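Local coordinates for Alpha/beta hydrolase fold-3 domain-containing protein (Enterococcus faecalis, PDB 2QRU), which is of unknown function but adopts the alpha/beta hydrolase fold and probably acts as a hydrolase, at residues A[7-12]-A[17-22]. Sequence-based numbering, arbitrary orientation.
Sequences NNQTLA and VTIYPT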
loop_
_atom_site.group_PDB
_atom_site.type_symbol
_atom_site.label_atom_id
_atom_site.label_comp_id
_atom_site.label_asym_id
_atom_site.label_seq_id
_atom_site.Cartn_x
_atom_site.Cartn_y
_atom_site.Cartn_z
ATOM N N ASN A 7 -6.823 -18.421 -4.694
ATOM C CA ASN A 7 -5.642 -19.242 -4.943
ATOM C C ASN A 7 -4.405 -18.376 -5.054
ATOM O O ASN A 7 -4.500 -17.202 -5.429
ATOM C CB ASN A 7 -5.816 -20.087 -6.216
ATOM C CG ASN A 7 -5.776 -19.251 -7.495
ATOM O OD1 ASN A 7 -4.754 -19.234 -8.196
ATOM N ND2 ASN A 7 -6.862 -18.531 -7.788
ATOM N N ASN A 8 -3.259 -18.972 -4.728
ATOM C CA ASN A 8 -1.976 -18.273 -4.794
ATOM C C ASN A 8 -1.227 -18.724 -6.034
ATOM O O ASN A 8 -1.254 -19.918 -6.404
ATOM C CB ASN A 8 -1.132 -18.622 -3.572
ATOM C CG ASN A 8 -1.416 -17.740 -2.381
ATOM O OD1 ASN A 8 -2.505 -17.162 -2.244
ATOM N ND2 ASN A 8 -0.419 -17.619 -1.498
ATOM N N GLN A 9 -0.517 -17.783 -6.644
ATOM C CA GLN A 9 0.327 -18.058 -7.796
ATOM C C GLN A 9 1.693 -17.404 -7.547
ATOM O O GLN A 9 1.768 -16.324 -6.969
ATOM C CB GLN A 9 -0.317 -17.397 -9.000
ATOM C CG GLN A 9 -0.206 -18.124 -10.300
ATOM C CD GLN A 9 -1.428 -17.872 -11.168
ATOM O OE1 GLN A 9 -2.558 -18.206 -10.795
ATOM N NE2 GLN A 9 -1.207 -17.254 -12.326
ATOM N N THR A 10 2.758 -18.066 -7.980
ATOM C CA THR A 10 4.090 -17.458 -7.893
ATOM C C THR A 10 4.536 -17.017 -9.275
ATOM O O THR A 10 4.471 -17.790 -10.247
ATOM C CB THR A 10 5.119 -18.462 -7.328
ATOM O OG1 THR A 10 4.609 -18.995 -6.102
ATOM C CG2 THR A 10 6.478 -17.766 -7.070
ATOM N N LEU A 11 5.046 -15.793 -9.336
ATOM C CA LEU A 11 5.509 -15.206 -10.567
ATOM C C LEU A 11 7.001 -15.509 -10.729
ATOM O O LEU A 11 7.673 -15.898 -9.763
ATOM C CB LEU A 11 5.266 -13.679 -10.528
ATOM C CG LEU A 11 3.792 -13.303 -10.282
ATOM C CD1 LEU A 11 3.652 -11.803 -9.960
ATOM C CD2 LEU A 11 2.880 -13.697 -11.455
ATOM N N ALA A 12 7.499 -15.311 -11.944
ATOM C CA ALA A 12 8.881 -15.651 -12.318
ATOM C C ALA A 12 9.984 -15.142 -11.378
ATOM O O ALA A 12 11.006 -15.807 -11.203
ATOM C CB ALA A 12 9.149 -15.180 -13.718
ATOM N N VAL A 17 1.203 -13.877 -5.507
ATOM C CA VAL A 17 -0.030 -13.093 -5.513
ATOM C C VAL A 17 -1.144 -14.016 -5.019
ATOM O O VAL A 17 -1.164 -15.205 -5.372
ATOM C CB VAL A 17 -0.315 -12.540 -6.924
ATOM C CG1 VAL A 17 -0.390 -13.665 -7.970
ATOM C CG2 VAL A 17 -1.595 -11.643 -6.933
ATOM N N THR A 18 -2.014 -13.493 -4.154
ATOM C CA THR A 18 -3.245 -14.191 -3.762
ATOM C C THR A 18 -4.368 -13.620 -4.628
ATOM O O THR A 18 -4.589 -12.394 -4.642
ATOM C CB THR A 18 -3.571 -14.011 -2.256
ATOM O OG1 THR A 18 -2.512 -14.560 -1.449
ATOM C CG2 THR A 18 -4.873 -14.739 -1.887
ATOM N N ILE A 19 -5.013 -14.509 -5.384
ATOM C CA ILE A 19 -6.072 -14.130 -6.343
ATOM C C ILE A 19 -7.448 -14.428 -5.739
ATOM O O ILE A 19 -7.696 -15.540 -5.256
ATOM C CB ILE A 19 -5.894 -14.926 -7.665
ATOM C CG1 ILE A 19 -4.514 -14.670 -8.255
ATOM C CG2 ILE A 19 -6.979 -14.582 -8.686
ATOM C CD1 ILE A 19 -4.047 -15.708 -9.225
ATOM N N TYR A 20 -8.338 -13.437 -5.753
ATOM C CA TYR A 20 -9.716 -13.637 -5.319
ATOM C C TYR A 20 -10.612 -13.340 -6.526
ATOM O O TYR A 20 -10.917 -12.189 -6.800
ATOM C CB TYR A 20 -10.068 -12.653 -4.199
ATOM C CG TYR A 20 -9.237 -12.685 -2.928
ATOM C CD1 TYR A 20 -8.016 -12.002 -2.841
ATOM C CD2 TYR A 20 -9.729 -13.316 -1.783
ATOM C CE1 TYR A 20 -7.292 -11.993 -1.658
ATOM C CE2 TYR A 20 -9.024 -13.318 -0.603
ATOM C CZ TYR A 20 -7.802 -12.641 -0.546
ATOM O OH TYR A 20 -7.082 -12.632 0.620
ATOM N N PRO A 21 -11.001 -14.377 -7.291
ATOM C CA PRO A 21 -11.802 -14.167 -8.502
ATOM C C PRO A 21 -13.234 -13.652 -8.251
ATOM O O PRO A 21 -13.829 -13.898 -7.194
ATOM C CB PRO A 21 -11.869 -15.569 -9.142
ATOM C CG PRO A 21 -10.834 -16.393 -8.435
ATOM C CD PRO A 21 -10.667 -15.796 -7.075
ATOM N N THR A 22 -13.764 -12.933 -9.231
ATOM C CA THR A 22 -15.194 -12.607 -9.246
ATOM C C THR A 22 -15.982 -13.826 -9.743
ATOM O O THR A 22 -15.387 -14.838 -10.139
ATOM C CB THR A 22 -15.468 -11.421 -10.166
ATOM O OG1 THR A 22 -14.998 -11.734 -11.487
ATOM C CG2 THR A 22 -14.741 -10.206 -9.658
#
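The side-chain amides of Asn7 and Asn8 lie on opposite faces of the sheet: Ile19 stands obliquely over one face of the Asn7 amide, while the Thr18 hydroxyl approaches Asn8 OD1 from about 37° above the amide plane. Asn8 OD1 takes a hydrogen bond of 2.7 Å from Thr18 OG1. The bond spans the non-hydrogen-bonded pair, where the CA atoms come closer than at the pairs before and after and Asn8 CA passes 3.2 Å from Val17 O in a CA-H...O contact. With chi1 at -86°, the Asn8 amide sits beside its own backbone N and reaches across to the threonine.

Over the Asn7 amide, Ile19 CB lies near ND2 and Ile19 CD1 near OD1, both at 3.7 Å, while ND2 is hydrogen-bonded to Leu5 O. Ile19 CD1 meets Gln9 OE1 at 3.3 Å, and Gln9 CB rests on Val17 CG1. Antiparallel backbone bonds pair Asn7 with Ile19 and Gln9 with Val17; the shortest runs from Ile19 N to Asn7 O, 2.7 Å.

This beta hairpin forms one margin of the central sheet: 7-10 is an outermost strand, and 16-20 pairs antiparallel with strand 59-64, through Thr18 with Ala63 and Tyr20 with Val61. Helix 74-93 covers the Gln9 and Ile19 face, Ile92 touching both.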